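Local coordinates for protein peptidoglycan D,D-transpeptidase FtsI (Yersinia pestis, PDB 6SYN) that probably cross-links peptidoglycan during cell division as a class B penicillin-binding transpeptidase, the kind of enzyme that beta-lactams inhibit, at residues 280-285 with 353-358; 320-325 with 358-363. One frame throughout, in Å; residues are numbered along the deposited sequence.

Contact 1 (280-285 with 353-358); sequences FVNGHQ and SDIERA
Asn282 OD1 takes a hydrogen bond from Ile355 N (3.1 Å, N-H...O angle 153°), which ties the tip of a beta hairpin to the first turn of helix 354-360. The donor stands above the amide plane, 54° out of it, rather than on a lone pair. Asn282 CG lies anti to its own carbonyl carbon (chi1 -63°), which sends the amide away from the turn and across to the helix start. There OD1 also packs against Ile355 CG2, while Asn282 ND2 lies 3.7 Å from Asp354 CB, the two side chains crossing nearly at right angles.

Val281 supplies the apolar part. Val281 CG1, anti to the backbone N, lies against the helix backbone 3.4 Å from Asp354 C and reaches Ala358 CB one turn further on, at 4.4 Å. From the other side of the turn, the His284 side chain crosses Ile355 at about a right angle, its ND1 3.7 Å from Ile355 CG1.

The helix end that receives the hairpin has its own fastening. Ser353 N donates to Glu356 OE1 at 3.1 Å, and Ser353 OG accepts a weak return bond from Glu356 N; Lys349 also pairs with the Glu356 carboxylate. Asp354 and Arg357 add a weak, long salt bridge. Behind the interface, Val281 and Ala358 both rest on helix 306-314.

The arrangement joins a beta hairpin, whose two-residue loop Asn282-Gly283 forms a type I' turn from Val281 to His284, to a helix N-terminus with a capping box, within the transpeptidase domain.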
ATOM      1  N   PHE A 280       7.604  36.046  -0.778  1.00 14.94           N
ATOM      2  CA  PHE A 280       8.899  35.530  -1.286  1.00 15.20           C
ATOM      3  C   PHE A 280       9.710  34.949  -0.125  1.00 15.18           C
ATOM      4  O   PHE A 280       9.697  35.489   1.002  1.00 15.02           O
ATOM      5  CB  PHE A 280       9.657  36.603  -2.074  1.00 15.48           C
ATOM      6  CG  PHE A 280       9.142  36.825  -3.476  1.00 15.74           C
ATOM      7  CD1 PHE A 280       9.320  35.866  -4.461  1.00 15.91           C
ATOM      8  CD2 PHE A 280       8.478  37.997  -3.816  1.00 15.99           C
ATOM      9  CE1 PHE A 280       8.845  36.072  -5.749  1.00 16.24           C
ATOM     10  CE2 PHE A 280       8.004  38.202  -5.105  1.00 16.02           C
ATOM     11  CZ  PHE A 280       8.187  37.239  -6.069  1.00 16.17           C
ATOM     12  N   VAL A 281      10.366  33.831  -0.438  1.00 15.40           N
ATOM     13  CA  VAL A 281      11.296  33.050   0.423  1.00 15.39           C
ATOM     14  C   VAL A 281      12.520  32.737  -0.453  1.00 15.87           C
ATOM     15  O   VAL A 281      12.380  31.929  -1.400  1.00 15.67           O
ATOM     16  CB  VAL A 281      10.579  31.793   0.957  1.00 14.99           C
ATOM     17  CG1 VAL A 281      11.494  30.878   1.759  1.00 14.97           C
ATOM     18  CG2 VAL A 281       9.353  32.168   1.776  1.00 14.86           C
ATOM     19  N   ASN A 282      13.638  33.431  -0.214  1.00 16.57           N
ATOM     20  CA  ASN A 282      14.907  33.308  -0.989  1.00 17.42           C
ATOM     21  C   ASN A 282      14.674  33.642  -2.471  1.00 18.36           C
ATOM     22  O   ASN A 282      15.411  33.082  -3.322  1.00 18.72           O
ATOM     23  CB  ASN A 282      15.520  31.903  -0.904  1.00 17.40           C
ATOM     24  CG  ASN A 282      15.949  31.466   0.484  1.00 17.24           C
ATOM     25  OD1 ASN A 282      16.077  30.268   0.738  1.00 17.28           O
ATOM     26  ND2 ASN A 282      16.203  32.412   1.376  1.00 16.76           N
ATOM     27  N   GLY A 283      13.692  34.496  -2.784  1.00 19.41           N
ATOM     28  CA  GLY A 283      13.387  34.930  -4.163  1.00 20.42           C
ATOM     29  C   GLY A 283      12.512  33.946  -4.928  1.00 21.44           C
ATOM     30  O   GLY A 283      12.299  34.187  -6.135  1.00 21.97           O
ATOM     31  N   HIS A 284      12.036  32.880  -4.272  1.00 22.65           N
ATOM     32  CA  HIS A 284      10.994  31.942  -4.780  1.00 23.74           C
ATOM     33  C   HIS A 284       9.631  32.342  -4.188  1.00 24.25           C
ATOM     34  O   HIS A 284       9.571  32.604  -2.966  1.00 24.18           O
ATOM     35  CB  HIS A 284      11.339  30.482  -4.434  1.00 24.26           C
ATOM     36  CG  HIS A 284      12.606  29.973  -5.046  1.00 24.91           C
ATOM     37  ND1 HIS A 284      13.698  29.599  -4.279  1.00 24.67           N
ATOM     38  CD2 HIS A 284      12.957  29.761  -6.334  1.00 24.54           C
ATOM     39  CE1 HIS A 284      14.664  29.183  -5.068  1.00 24.56           C
ATOM     40  NE2 HIS A 284      14.236  29.275  -6.334  1.00 24.63           N
ATOM     41  N   GLN A 285       8.581  32.393  -5.014  1.00 24.41           N
ATOM     42  CA  GLN A 285       7.204  32.770  -4.590  1.00 24.90           C
ATOM     43  C   GLN A 285       6.502  31.552  -3.974  1.00 24.66           C
ATOM     44  O   GLN A 285       6.335  30.550  -4.685  1.00 24.47           O
ATOM     45  CB  GLN A 285       6.383  33.306  -5.770  1.00 25.00           C
ATOM     46  CG  GLN A 285       5.169  34.125  -5.341  1.00 24.93           C
ATOM     47  CD  GLN A 285       4.281  34.566  -6.480  1.00 24.82           C
ATOM     48  OE1 GLN A 285       3.440  35.447  -6.321  1.00 24.80           O
ATOM     49  NE2 GLN A 285       4.447  33.949  -7.641  1.00 24.31           N
ATOM     50  N   SER A 353      18.307  26.024   4.186  1.00 18.74           N
ATOM     51  CA  SER A 353      17.863  27.294   3.555  1.00 17.68           C
ATOM     52  C   SER A 353      16.399  27.535   3.929  1.00 17.19           C
ATOM     53  O   SER A 353      15.714  26.575   4.323  1.00 16.97           O
ATOM     54  CB  SER A 353      18.060  27.281   2.059  1.00 17.50           C
ATOM     55  OG  SER A 353      17.299  26.249   1.447  1.00 17.13           O
ATOM     56  N   ASP A 354      15.950  28.782   3.815  1.00 16.97           N
ATOM     57  CA  ASP A 354      14.589  29.233   4.206  1.00 16.66           C
ATOM     58  C   ASP A 354      13.546  28.599   3.271  1.00 16.19           C
ATOM     59  O   ASP A 354      12.453  28.256   3.762  1.00 15.86           O
ATOM     60  CB  ASP A 354      14.550  30.762   4.246  1.00 16.79           C
ATOM     61  CG  ASP A 354      15.339  31.345   5.406  1.00 17.15           C
ATOM     62  OD1 ASP A 354      16.203  30.624   5.964  1.00 17.32           O
ATOM     63  OD2 ASP A 354      15.080  32.513   5.750  1.00 17.42           O
ATOM     64  N   ILE A 355      13.874  28.436   1.985  1.00 15.96           N
ATOM     65  CA  ILE A 355      12.997  27.769   0.972  1.00 15.85           C
ATOM     66  C   ILE A 355      12.913  26.268   1.282  1.00 15.32           C
ATOM     67  O   ILE A 355      11.838  25.682   1.048  1.00 15.17           O
ATOM     68  CB  ILE A 355      13.461  28.038  -0.482  1.00 16.10           C
ATOM     69  CG1 ILE A 355      12.529  27.396  -1.519  1.00 16.19           C
ATOM     70  CG2 ILE A 355      14.902  27.593  -0.709  1.00 16.24           C
ATOM     71  CD1 ILE A 355      11.060  27.721  -1.353  1.00 16.18           C
ATOM     72  N   GLU A 356      13.993  25.660   1.782  1.00 14.84           N
ATOM     73  CA  GLU A 356      14.014  24.214   2.133  1.00 14.53           C
ATOM     74  C   GLU A 356      13.057  23.984   3.309  1.00 14.42           C
ATOM     75  O   GLU A 356      12.182  23.107   3.191  1.00 14.65           O
ATOM     76  CB  GLU A 356      15.444  23.745   2.401  1.00 14.57           C
ATOM     77  CG  GLU A 356      16.195  23.431   1.116  1.00 14.61           C
ATOM     78  CD  GLU A 356      17.704  23.301   1.229  1.00 14.69           C
ATOM     79  OE1 GLU A 356      18.252  23.580   2.319  1.00 14.78           O
ATOM     80  OE2 GLU A 356      18.328  22.913   0.222  1.00 14.60           O
ATOM     81  N   ARG A 357      13.191  24.787   4.369  1.00 14.31           N
ATOM     82  CA  ARG A 357      12.298  24.804   5.562  1.00 14.06           C
ATOM     83  C   ARG A 357      10.832  24.911   5.125  1.00 13.71           C
ATOM     84  O   ARG A 357      10.013  24.114   5.617  1.00 14.00           O
ATOM     85  CB  ARG A 357      12.692  25.961   6.485  1.00 14.25           C
ATOM     86  CG  ARG A 357      14.034  25.747   7.172  1.00 14.37           C
ATOM     87  CD  ARG A 357      14.660  27.026   7.680  1.00 14.40           C
ATOM     88  NE  ARG A 357      13.984  27.513   8.870  1.00 14.36           N
ATOM     89  CZ  ARG A 357      14.255  28.660   9.478  1.00 14.49           C
ATOM     90  NH1 ARG A 357      15.198  29.462   9.007  1.00 14.70           N
ATOM     91  NH2 ARG A 357      13.579  29.006  10.560  1.00 14.56           N
ATOM     92  N   ALA A 358      10.519  25.856   4.233  1.00 13.28           N
ATOM     93  CA  ALA A 358       9.164  26.079   3.672  1.00 12.95           C
ATOM     94  C   ALA A 358       8.672  24.810   2.961  1.00 12.57           C
ATOM     95  O   ALA A 358       7.601  24.304   3.323  1.00 12.52           O
ATOM     96  CB  ALA A 358       9.173  27.263   2.735  1.00 12.88           C
TER

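Contact 2 (320-325 with 358-363); sequences ALVDTY and ATFSFG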
ATOM      1  N   ALA A 320      12.664  21.656  14.377  1.00 12.83           N
ATOM      2  CA  ALA A 320      11.341  21.380  14.993  1.00 13.38           C
ATOM      3  C   ALA A 320      10.548  20.380  14.138  1.00 13.87           C
ATOM      4  O   ALA A 320      10.189  19.309  14.676  1.00 14.19           O
ATOM      5  CB  ALA A 320      10.570  22.662  15.195  1.00 13.40           C
ATOM      6  N   LEU A 321      10.285  20.703  12.866  1.00 13.93           N
ATOM      7  CA  LEU A 321       9.523  19.812  11.946  1.00 14.25           C
ATOM      8  C   LEU A 321      10.323  18.532  11.689  1.00 14.52           C
ATOM      9  O   LEU A 321       9.688  17.481  11.439  1.00 14.45           O
ATOM     10  CB  LEU A 321       9.213  20.534  10.630  1.00 14.09           C
ATOM     11  CG  LEU A 321       8.079  21.552  10.690  1.00 13.84           C
ATOM     12  CD1 LEU A 321       7.967  22.311   9.379  1.00 13.77           C
ATOM     13  CD2 LEU A 321       6.761  20.876  11.024  1.00 13.80           C
ATOM     14  N   VAL A 322      11.655  18.617  11.749  1.00 14.81           N
ATOM     15  CA  VAL A 322      12.563  17.442  11.592  1.00 15.12           C
ATOM     16  C   VAL A 322      12.371  16.523  12.803  1.00 15.19           C
ATOM     17  O   VAL A 322      12.349  15.302  12.610  1.00 15.66           O
ATOM     18  CB  VAL A 322      14.036  17.852  11.399  1.00 15.01           C
ATOM     19  CG1 VAL A 322      14.953  16.638  11.330  1.00 14.94           C
ATOM     20  CG2 VAL A 322      14.211  18.710  10.155  1.00 14.87           C
ATOM     21  N   ASP A 323      12.204  17.089  13.999  1.00 15.45           N
ATOM     22  CA  ASP A 323      11.940  16.306  15.235  1.00 15.67           C
ATOM     23  C   ASP A 323      10.533  15.687  15.187  1.00 15.10           C
ATOM     24  O   ASP A 323      10.408  14.499  15.523  1.00 15.37           O
ATOM     25  CB  ASP A 323      12.116  17.150  16.498  1.00 16.18           C
ATOM     26  CG  ASP A 323      12.409  16.292  17.714  1.00 16.63           C
ATOM     27  OD1 ASP A 323      13.521  15.716  17.762  1.00 17.14           O
ATOM     28  OD2 ASP A 323      11.513  16.174  18.581  1.00 17.24           O
ATOM     29  N   THR A 324       9.507  16.444  14.794  1.00 14.33           N
ATOM     30  CA  THR A 324       8.098  15.973  14.818  1.00 13.85           C
ATOM     31  C   THR A 324       7.884  14.874  13.767  1.00 13.34           C
ATOM     32  O   THR A 324       7.218  13.880  14.103  1.00 13.64           O
ATOM     33  CB  THR A 324       7.098  17.121  14.648  1.00 13.95           C
ATOM     34  OG1 THR A 324       7.288  18.049  15.719  1.00 13.85           O
ATOM     35  CG2 THR A 324       5.665  16.629  14.647  1.00 14.06           C
ATOM     36  N   TYR A 325       8.403  15.031  12.546  1.00 12.48           N
ATOM     37  CA  TYR A 325       8.235  14.020  11.469  1.00 12.03           C
ATOM     38  C   TYR A 325       8.939  12.728  11.896  1.00 11.89           C
ATOM     39  O   TYR A 325       8.369  11.639  11.658  1.00 11.71           O
ATOM     40  CB  TYR A 325       8.789  14.505  10.129  1.00 11.78           C
ATOM     41  CG  TYR A 325       8.078  15.662   9.476  1.00 11.50           C
ATOM     42  CD1 TYR A 325       7.125  16.421  10.134  1.00 11.57           C
ATOM     43  CD2 TYR A 325       8.417  16.039   8.192  1.00 11.46           C
ATOM     44  CE1 TYR A 325       6.510  17.502   9.521  1.00 11.54           C
ATOM     45  CE2 TYR A 325       7.814  17.112   7.561  1.00 11.41           C
ATOM     46  CZ  TYR A 325       6.858  17.851   8.228  1.00 11.40           C
ATOM     47  OH  TYR A 325       6.277  18.911   7.599  1.00 11.36           O
ATOM     48  N   ALA A 358      10.519  25.856   4.233  1.00 13.28           N
ATOM     49  CA  ALA A 358       9.164  26.079   3.672  1.00 12.95           C
ATOM     50  C   ALA A 358       8.672  24.810   2.961  1.00 12.57           C
ATOM     51  O   ALA A 358       7.601  24.304   3.323  1.00 12.52           O
ATOM     52  CB  ALA A 358       9.173  27.263   2.735  1.00 12.88           C
ATOM     53  N   THR A 359       9.424  24.307   1.983  1.00 12.32           N
ATOM     54  CA  THR A 359       9.019  23.139   1.154  1.00 12.20           C
ATOM     55  C   THR A 359       8.800  21.914   2.056  1.00 11.90           C
ATOM     56  O   THR A 359       7.872  21.136   1.759  1.00 11.71           O
ATOM     57  CB  THR A 359      10.021  22.884   0.024  1.00 12.23           C
ATOM     58  OG1 THR A 359      11.330  22.842   0.591  1.00 12.34           O
ATOM     59  CG2 THR A 359       9.949  23.947  -1.050  1.00 12.40           C
ATOM     60  N   PHE A 360       9.591  21.774   3.129  1.00 11.66           N
ATOM     61  CA  PHE A 360       9.455  20.705   4.156  1.00 11.51           C
ATOM     62  C   PHE A 360       8.107  20.822   4.883  1.00 11.30           C
ATOM     63  O   PHE A 360       7.602  19.783   5.353  1.00 11.09           O
ATOM     64  CB  PHE A 360      10.594  20.764   5.176  1.00 11.54           C
ATOM     65  CG  PHE A 360      10.925  19.448   5.834  1.00 11.46           C
ATOM     66  CD1 PHE A 360      11.286  18.346   5.071  1.00 11.46           C
ATOM     67  CD2 PHE A 360      10.911  19.316   7.216  1.00 11.39           C
ATOM     68  CE1 PHE A 360      11.608  17.139   5.671  1.00 11.40           C
ATOM     69  CE2 PHE A 360      11.239  18.108   7.814  1.00 11.46           C
ATOM     70  CZ  PHE A 360      11.584  17.021   7.041  1.00 11.43           C
ATOM     71  N   SER A 361       7.545  22.036   4.977  1.00 10.89           N
ATOM     72  CA  SER A 361       6.247  22.303   5.651  1.00 10.64           C
ATOM     73  C   SER A 361       5.066  21.882   4.766  1.00 10.50           C
ATOM     74  O   SER A 361       3.947  21.801   5.306  1.00 10.84           O
ATOM     75  CB  SER A 361       6.127  23.739   6.096  1.00 10.53           C
ATOM     76  OG  SER A 361       5.775  24.598   5.021  1.00 10.52           O
ATOM     77  N   PHE A 362       5.270  21.646   3.467  1.00 10.10           N
ATOM     78  CA  PHE A 362       4.230  21.047   2.587  1.00  9.84           C
ATOM     79  C   PHE A 362       4.827  19.829   1.866  1.00  9.78           C
ATOM     80  O   PHE A 362       4.480  19.574   0.696  1.00  9.91           O
ATOM     81  CB  PHE A 362       3.564  22.097   1.687  1.00  9.71           C
ATOM     82  CG  PHE A 362       4.447  23.152   1.067  1.00  9.63           C
ATOM     83  CD1 PHE A 362       5.059  22.944  -0.161  1.00  9.64           C
ATOM     84  CD2 PHE A 362       4.607  24.388   1.674  1.00  9.55           C
ATOM     85  CE1 PHE A 362       5.838  23.933  -0.744  1.00  9.55           C
ATOM     86  CE2 PHE A 362       5.386  25.375   1.090  1.00  9.46           C
ATOM     87  CZ  PHE A 362       6.001  25.145  -0.116  1.00  9.48           C
ATOM     88  N   GLY A 363       5.700  19.103   2.575  1.00  9.59           N
ATOM     89  CA  GLY A 363       6.029  17.683   2.337  1.00  9.43           C
ATOM     90  C   GLY A 363       7.010  17.437   1.203  1.00  9.30           C
ATOM     91  O   GLY A 363       7.006  16.305   0.707  1.00  9.35           O
TER
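The rings of Tyr325 and Phe360 lie against each other as an offset stack, centroids 4.7 Å apart and planes inclined by 30°. The two side chains run past one another in opposite directions: Phe360 reaches toward helix 319-327, while Tyr325 reaches back to the Phe360 backbone. The overlap is therefore at the ring margins, with Tyr325 CE2 over one face of Phe360 near the rim and Tyr325 CD2 3.5 Å from Phe360 CZ. Phe360 CG stands anti to the backbone N (chi1 -153°), and this carries the ring over to helix 319-327.

Tyr325 OH finishes the exchange by donating to Phe360 O at 2.7 Å. That oxygen sits at the edge of the tyrosine ring, near its plane, whereas the hydroxyl is tilted 25° from the carbonyl plane. Stack and bond together hold Tyr325 to both the ring and the main chain of one residue.

Around the aromatic pair, Val322 CG2 meets Phe360 CE2 at 3.8 Å, and Leu321 CB approaches CD2 of the same ring. Leu321 CD1 packs 4.0 Å from Ser361 CB. Ser361 OG turns back to Ala358 O, landing on a lone pair of a carbonyl that also accepts Ser361 N.

Trp352 meets Phe360 edge-to-face, and helix 255-264 backs Leu321 and Tyr325. This is a buried aromatic core in the mainly helical part of the penicillin-binding transpeptidase fold.

In the fold
Contacts 1 and 2 use successive parts of the chain along helix 354-360 and share Ala358; their centres are 14 Å apart. Contact 1, partly buried, joins the helix start to hairpin 280-285, whereas contact 2 uses Phe360 and Ser361, further along the chain, in a buried contact with helix 319-327. Helix 306-314 touches side chains from both, and Asn306 at its start belongs to the ligand pocket. The bound penicillin-derived CB9 lies about 11 Å from the side chain of Ala358 and about 9 Å from that of Ser361. Neither contact therefore lines the pocket, but Gly363 in segment 358-363 bonds through its backbone to Gly251, next to the pocket residue Ser252.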